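Local atomic coordinates of aminopeptidase N (Francisella tularensis subsp. tularensis, PDB entry 5DLL), a protein that probably releases N-terminal amino acids, preferably alanine, from peptides as a zinc-dependent M1-family aminopeptidase, helping to degrade intracellular peptides. Residues D318-R323 with L418-H423; Q327-E332 with V428-F433. One frame throughout, in Å; residues are numbered along the deposited sequence.

Interaction 1: residues D318-R323 with L418-H423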
loop_
_atom_site.group_PDB
_atom_site.type_symbol
_atom_site.label_atom_id
_atom_site.label_comp_id
_atom_site.label_asym_id
_atom_site.label_seq_id
_atom_site.Cartn_x
_atom_site.Cartn_y
_atom_site.Cartn_z
ATOM N N ASP A 318 -7.287 -7.785 -14.461
ATOM C CA ASP A 318 -7.666 -7.451 -15.832
ATOM C C ASP A 318 -8.105 -8.683 -16.612
ATOM O O ASP A 318 -9.143 -8.678 -17.265
ATOM C CB ASP A 318 -6.509 -6.757 -16.569
ATOM C CG ASP A 318 -6.044 -5.476 -15.882
ATOM O OD1 ASP A 318 -6.492 -5.185 -14.754
ATOM O OD2 ASP A 318 -5.221 -4.758 -16.483
ATOM N N ARG A 319 -7.308 -9.738 -16.542
ATOM C CA ARG A 319 -7.590 -10.954 -17.291
ATOM C C ARG A 319 -8.685 -11.780 -16.603
ATOM O O ARG A 319 -9.567 -12.319 -17.266
ATOM C CB ARG A 319 -6.309 -11.757 -17.465
ATOM C CG ARG A 319 -6.345 -12.712 -18.632
ATOM C CD ARG A 319 -6.110 -12.033 -19.967
ATOM N NE ARG A 319 -6.213 -13.028 -21.031
ATOM C CZ ARG A 319 -5.196 -13.699 -21.565
ATOM N NH1 ARG A 319 -3.942 -13.484 -21.184
ATOM N NH2 ARG A 319 -5.435 -14.594 -22.510
ATOM N N VAL A 320 -8.613 -11.867 -15.277
ATOM C CA VAL A 320 -9.716 -12.348 -14.446
ATOM C C VAL A 320 -10.019 -11.246 -13.446
ATOM O O VAL A 320 -9.134 -10.854 -12.682
ATOM C CB VAL A 320 -9.349 -13.628 -13.670
ATOM C CG1 VAL A 320 -10.572 -14.187 -12.946
ATOM C CG2 VAL A 320 -8.737 -14.667 -14.604
ATOM N N THR A 321 -11.263 -10.764 -13.445
ATOM C CA THR A 321 -11.651 -9.587 -12.656
ATOM C C THR A 321 -12.632 -9.920 -11.518
ATOM O O THR A 321 -12.987 -11.079 -11.302
ATOM C CB THR A 321 -12.241 -8.480 -13.569
ATOM O OG1 THR A 321 -12.249 -7.228 -12.868
ATOM C CG2 THR A 321 -13.658 -8.821 -14.050
ATOM N N CYS A 322 -13.041 -8.892 -10.777
ATOM C CA CYS A 322 -14.055 -9.043 -9.732
ATOM C C CYS A 322 -15.464 -8.939 -10.327
ATOM O O CYS A 322 -15.709 -8.134 -11.222
ATOM C CB CYS A 322 -13.856 -8.002 -8.614
ATOM S SG CYS A 322 -13.705 -6.271 -9.143
ATOM N N ARG A 323 -16.377 -9.770 -9.823
ATOM C CA ARG A 323 -17.777 -9.789 -10.263
ATOM C C ARG A 323 -18.512 -8.531 -9.817
ATOM O O ARG A 323 -19.300 -7.954 -10.576
ATOM C CB ARG A 323 -18.473 -11.017 -9.684
ATOM C CG ARG A 323 -19.913 -11.213 -10.126
ATOM C CD ARG A 323 -20.611 -12.221 -9.232
ATOM N NE ARG A 323 -20.897 -11.667 -7.910
ATOM C CZ ARG A 323 -21.556 -12.307 -6.946
ATOM N NH1 ARG A 323 -22.013 -13.544 -7.138
ATOM N NH2 ARG A 323 -21.762 -11.704 -5.778
ATOM N N LEU A 418 -5.078 -23.474 -11.957
ATOM C CA LEU A 418 -6.487 -23.856 -12.120
ATOM C C LEU A 418 -7.421 -22.646 -12.103
ATOM O O LEU A 418 -8.414 -22.613 -12.829
ATOM C CB LEU A 418 -6.913 -24.838 -11.022
ATOM C CG LEU A 418 -8.304 -25.468 -11.191
ATOM C CD1 LEU A 418 -8.349 -26.351 -12.432
ATOM C CD2 LEU A 418 -8.709 -26.255 -9.952
ATOM N N TYR A 419 -7.110 -21.668 -11.259
ATOM C CA TYR A 419 -7.885 -20.432 -11.166
ATOM C C TYR A 419 -8.044 -19.758 -12.531
ATOM O O TYR A 419 -9.144 -19.352 -12.889
ATOM C CB TYR A 419 -7.229 -19.475 -10.160
ATOM C CG TYR A 419 -7.891 -18.118 -10.026
ATOM C CD1 TYR A 419 -9.115 -17.976 -9.374
ATOM C CD2 TYR A 419 -7.278 -16.968 -10.528
ATOM C CE1 TYR A 419 -9.718 -16.731 -9.239
ATOM C CE2 TYR A 419 -7.870 -15.720 -10.396
ATOM C CZ TYR A 419 -9.091 -15.605 -9.753
ATOM O OH TYR A 419 -9.682 -14.368 -9.623
ATOM N N PHE A 420 -6.950 -19.660 -13.286
ATOM C CA PHE A 420 -6.983 -19.067 -14.625
ATOM C C PHE A 420 -7.610 -20.007 -15.648
ATOM O O PHE A 420 -8.263 -19.552 -16.580
ATOM C CB PHE A 420 -5.577 -18.662 -15.078
ATOM C CG PHE A 420 -4.963 -17.581 -14.234
ATOM C CD1 PHE A 420 -5.508 -16.308 -14.220
ATOM C CD2 PHE A 420 -3.843 -17.833 -13.452
ATOM C CE1 PHE A 420 -4.954 -15.307 -13.439
ATOM C CE2 PHE A 420 -3.280 -16.837 -12.674
ATOM C CZ PHE A 420 -3.841 -15.571 -12.665
ATOM N N GLU A 421 -7.411 -21.313 -15.481
ATOM C CA GLU A 421 -8.039 -22.304 -16.365
ATOM C C GLU A 421 -9.571 -22.187 -16.334
ATOM O O GLU A 421 -10.222 -22.173 -17.376
ATOM C CB GLU A 421 -7.590 -23.733 -16.006
ATOM C CG GLU A 421 -6.204 -24.105 -16.538
ATOM C CD GLU A 421 -5.583 -25.342 -15.879
ATOM O OE1 GLU A 421 -6.203 -25.957 -14.982
ATOM O OE2 GLU A 421 -4.451 -25.705 -16.263
ATOM N N ARG A 422 -10.138 -22.088 -15.139
ATOM C CA ARG A 422 -11.582 -21.920 -14.991
ATOM C C ARG A 422 -12.064 -20.548 -15.448
ATOM O O ARG A 422 -13.067 -20.437 -16.160
ATOM C CB ARG A 422 -11.999 -22.107 -13.527
ATOM C CG ARG A 422 -11.941 -23.539 -13.036
ATOM C CD ARG A 422 -12.317 -23.630 -11.566
ATOM N NE ARG A 422 -12.392 -25.018 -11.119
ATOM C CZ ARG A 422 -12.519 -25.408 -9.853
ATOM N NH1 ARG A 422 -12.588 -24.522 -8.864
ATOM N NH2 ARG A 422 -12.573 -26.702 -9.573
ATOM N N HIS A 423 -11.339 -19.507 -15.039
ATOM C CA HIS A 423 -11.888 -18.158 -15.006
ATOM C C HIS A 423 -11.183 -17.105 -15.867
ATOM O O HIS A 423 -11.371 -15.910 -15.644
ATOM C CB HIS A 423 -11.932 -17.678 -13.550
ATOM C CG HIS A 423 -12.639 -18.619 -12.625
ATOM N ND1 HIS A 423 -13.872 -19.163 -12.916
ATOM C CD2 HIS A 423 -12.298 -19.093 -11.403
ATOM C CE1 HIS A 423 -14.255 -19.941 -11.919
ATOM N NE2 HIS A 423 -13.319 -19.913 -10.987
HETATM O O HOH W 1 -8.114 -11.526 -9.951
#
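In the zinc-peptidase domain of this M1 enzyme, Val-320 joins helix 314-319 to the short strand 321-322, and its side chain is set against the late part of helix 390-423. That helix presents Tyr-419, Phe-420 and His-423, which fall within about one turn and so gather round the valine. A branched residue suits this place because its two methyls can serve different neighbours. Val-320 CG1 lies anti to the backbone N (chi1 -173°) and is thereby carried to the tyrosine, 3.4 Å from Tyr-419 OH, the two side chains approaching from opposite directions. Val-320 CG1 also lies 3.8 Å from His-423 CB. Val-320 CG2, anti to the carbonyl carbon, reaches Phe-420 at the edge of the ring, close to its plane, 3.6 Å from Phe-420 CD1. Both methyls also rest near the carbonyl oxygen of His-423. The phenylalanine is held from other directions as well: Tyr-419 CD2 stands 4.0 Å above the centre of one face of the Phe-420 ring, and Trp-315 makes an edge-to-face contact. The imidazole of His-423 turns away from the valine, with Arg-422 CB over one face, Tyr-419 CD1 in plane at its edge, and ND1 hydrogen-bonded to Gln-426. Tyrosine fits its position because it combines a long flat apolar surface with a polar end. Its CG is anti to the backbone N (chi1 177°), which lays the ring out across the gap to Val-320; it also packs on Val-428 of strand 427-428 and on Leu-330 of helix 328-346. No direct hydrogen bond crosses between 318-323 and 418-423; instead a water donates to Val-320 O at 3.0 Å and lies 3.3 Å from Tyr-419 OH.

Interaction 2: residues Q327-E332 with V428-F433. With ZN (zinc ion), chain B.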
loop_
_atom_site.group_PDB
_atom_site.type_symbol
_atom_site.label_atom_id
_atom_site.label_comp_id
_atom_site.label_asym_id
_atom_site.label_seq_id
_atom_site.Cartn_x
_atom_site.Cartn_y
_atom_site.Cartn_z
ATOM N N GLN A 327 -16.137 -7.767 -3.875
ATOM C CA GLN A 327 -15.111 -8.745 -4.186
ATOM C C GLN A 327 -13.721 -8.105 -4.370
ATOM O O GLN A 327 -12.851 -8.675 -5.030
ATOM C CB GLN A 327 -15.537 -9.494 -5.462
ATOM C CG GLN A 327 -16.028 -10.920 -5.264
ATOM C CD GLN A 327 -17.162 -11.082 -4.264
ATOM O OE1 GLN A 327 -17.047 -11.832 -3.293
ATOM N NE2 GLN A 327 -18.266 -10.405 -4.510
ATOM N N LEU A 328 -13.502 -6.949 -3.750
ATOM C CA LEU A 328 -12.292 -6.156 -3.967
ATOM C C LEU A 328 -11.086 -6.700 -3.191
ATOM O O LEU A 328 -9.939 -6.424 -3.550
ATOM C CB LEU A 328 -12.562 -4.692 -3.591
ATOM C CG LEU A 328 -11.946 -3.577 -4.442
ATOM C CD1 LEU A 328 -12.094 -3.830 -5.934
ATOM C CD2 LEU A 328 -12.597 -2.256 -4.073
ATOM N N SER A 329 -11.344 -7.476 -2.137
ATOM C CA SER A 329 -10.281 -8.176 -1.396
ATOM C C SER A 329 -9.634 -9.313 -2.202
ATOM O O SER A 329 -8.602 -9.851 -1.796
ATOM C CB SER A 329 -10.825 -8.738 -0.080
ATOM O OG SER A 329 -11.823 -9.719 -0.316
ATOM N N LEU A 330 -10.264 -9.694 -3.317
ATOM C CA LEU A 330 -9.681 -10.621 -4.287
ATOM C C LEU A 330 -8.911 -9.887 -5.397
ATOM O O LEU A 330 -7.799 -10.290 -5.741
ATOM C CB LEU A 330 -10.773 -11.494 -4.912
ATOM C CG LEU A 330 -10.317 -12.443 -6.026
ATOM C CD1 LEU A 330 -9.292 -13.434 -5.493
ATOM C CD2 LEU A 330 -11.508 -13.161 -6.640
ATOM N N LYS A 331 -9.497 -8.831 -5.970
ATOM C CA LYS A 331 -8.844 -8.118 -7.076
ATOM C C LYS A 331 -7.547 -7.485 -6.616
ATOM O O LYS A 331 -6.529 -7.565 -7.312
ATOM C CB LYS A 331 -9.733 -7.026 -7.683
ATOM C CG LYS A 331 -9.060 -6.298 -8.847
ATOM C CD LYS A 331 -9.849 -5.098 -9.328
ATOM C CE LYS A 331 -9.565 -3.851 -8.507
ATOM N NZ LYS A 331 -8.332 -3.149 -8.949
ATOM N N GLU A 332 -7.592 -6.843 -5.451
ATOM C CA GLU A 332 -6.422 -6.153 -4.934
ATOM C C GLU A 332 -5.623 -7.025 -3.972
ATOM O O GLU A 332 -4.408 -7.119 -4.115
ATOM C CB GLU A 332 -6.798 -4.801 -4.311
ATOM C CG GLU A 332 -7.129 -3.719 -5.343
ATOM C CD GLU A 332 -5.950 -3.310 -6.223
ATOM O OE1 GLU A 332 -6.229 -2.532 -7.154
ATOM O OE2 GLU A 332 -4.849 -3.825 -5.959
ATOM N N VAL A 428 -15.334 -12.863 -11.204
ATOM C CA VAL A 428 -15.563 -13.932 -10.234
ATOM C C VAL A 428 -15.548 -13.449 -8.787
ATOM O O VAL A 428 -15.220 -12.295 -8.510
ATOM C CB VAL A 428 -14.526 -15.067 -10.418
ATOM C CG1 VAL A 428 -14.534 -15.554 -11.863
ATOM C CG2 VAL A 428 -13.128 -14.616 -10.003
ATOM N N THR A 429 -15.912 -14.352 -7.879
ATOM C CA THR A 429 -16.000 -14.051 -6.454
ATOM C C THR A 429 -14.822 -14.592 -5.649
ATOM O O THR A 429 -14.044 -15.411 -6.136
ATOM C CB THR A 429 -17.299 -14.612 -5.837
ATOM O OG1 THR A 429 -17.201 -16.037 -5.700
ATOM C CG2 THR A 429 -18.496 -14.263 -6.702
ATOM N N CYS A 430 -14.726 -14.129 -4.404
ATOM C CA CYS A 430 -13.732 -14.604 -3.445
ATOM C C CYS A 430 -13.872 -16.111 -3.193
ATOM O O CYS A 430 -12.880 -16.795 -2.931
ATOM C CB CYS A 430 -13.877 -13.851 -2.113
ATOM S SG CYS A 430 -13.445 -12.088 -2.157
ATOM N N ASP A 431 -15.101 -16.618 -3.264
ATOM C CA ASP A 431 -15.353 -18.052 -3.123
ATOM C C ASP A 431 -14.814 -18.849 -4.309
ATOM O O ASP A 431 -14.354 -19.976 -4.134
ATOM C CB ASP A 431 -16.849 -18.336 -2.920
ATOM C CG ASP A 431 -17.277 -18.205 -1.461
ATOM O OD1 ASP A 431 -16.763 -17.304 -0.758
ATOM O OD2 ASP A 431 -18.123 -19.011 -1.016
ATOM N N ASP A 432 -14.866 -18.271 -5.509
ATOM C CA ASP A 432 -14.305 -18.925 -6.700
ATOM C C ASP A 432 -12.784 -19.141 -6.597
ATOM O O ASP A 432 -12.259 -20.135 -7.102
ATOM C CB ASP A 432 -14.634 -18.128 -7.971
ATOM C CG ASP A 432 -16.119 -18.144 -8.314
ATOM O OD1 ASP A 432 -16.737 -19.230 -8.289
ATOM O OD2 ASP A 432 -16.666 -17.062 -8.627
ATOM N N PHE A 433 -12.087 -18.211 -5.945
ATOM C CA PHE A 433 -10.639 -18.307 -5.764
ATOM C C PHE A 433 -10.290 -19.428 -4.797
ATOM O O PHE A 433 -9.399 -20.233 -5.063
ATOM C CB PHE A 433 -10.070 -16.977 -5.250
ATOM C CG PHE A 433 -8.588 -17.016 -4.959
ATOM C CD1 PHE A 433 -7.662 -16.925 -5.988
ATOM C CD2 PHE A 433 -8.123 -17.137 -3.653
ATOM C CE1 PHE A 433 -6.303 -16.962 -5.723
ATOM C CE2 PHE A 433 -6.763 -17.168 -3.380
ATOM C CZ PHE A 433 -5.851 -17.078 -4.417
HETATM ZN ZN ZN B . -4.234 -2.411 -7.229
#
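The ring of Phe-433 is approached obliquely by Leu-330 CD1, and Tyr-419 of helix 390-423 adds an edge-to-face ring contact. This meeting joins the start of helix 328-346, which brings Glu-332 to the zinc, to the capped start of helix 430-439. Leucine suits the buried centre because its fork spans two surfaces: Leu-330 CD1 lies 3.6 Å from Phe-433 CB, while CD2 turns to the backbone carbonyl of Thr-429 and to Val-428 CG2. Holding CG anti to the backbone N (chi1 176°) extends this fork across to the second helix. Cys-430 SG, small and weakly polar, touches both Leu-330 CB and Ser-329 OG, the latter at 3.4 Å. Gln-327, at the N-cap position of its own helix, runs alongside Thr-429; a bend at chi2 (54°) helps bring its amide to the first turn of the other helix. There Cys-430 N donates a straight but weak, 3.4 Å hydrogen bond to Gln-327 OE1. Thr-429 and Asp-432 form a capping box, a natural use of a short hydroxyl and a carboxylate: Asp-432 N donates to Thr-429 OG1, and Thr-429 N to Asp-432 OD2 at 2.9 Å, on the anti side of the carboxylate. At the far end of 327-332, Lys-331 NZ makes a 2.8 Å salt bridge to Glu-332 OE1 from above the carboxylate plane. His-309 and His-313 complete the protein ligands of the zinc, which Glu-332 chelates through OE1 and OE2, both at 2.0 Å.

Overall arrangement
The two contacts lie side by side in the peptidase M1 domain, their centres about 9 Å apart, and their segments alternate along the chain: 318-323, 327-332, 418-423, 428-433. Strand 321-322 is followed in the chain by helix 328-346, and helix 390-423 by strand 427-428 and helix 430-439. The two short strands pair in parallel and tie interaction 1 to interaction 2, with probable hydrogen bonds from Val-428 N to Thr-321 O (2.9 Å) and from Arg-323 N to Val-428 O (3.1 Å). The start of the helix bearing the zinc ligand Glu-332 is thus packed among elements from two regions nearly a hundred residues apart in sequence.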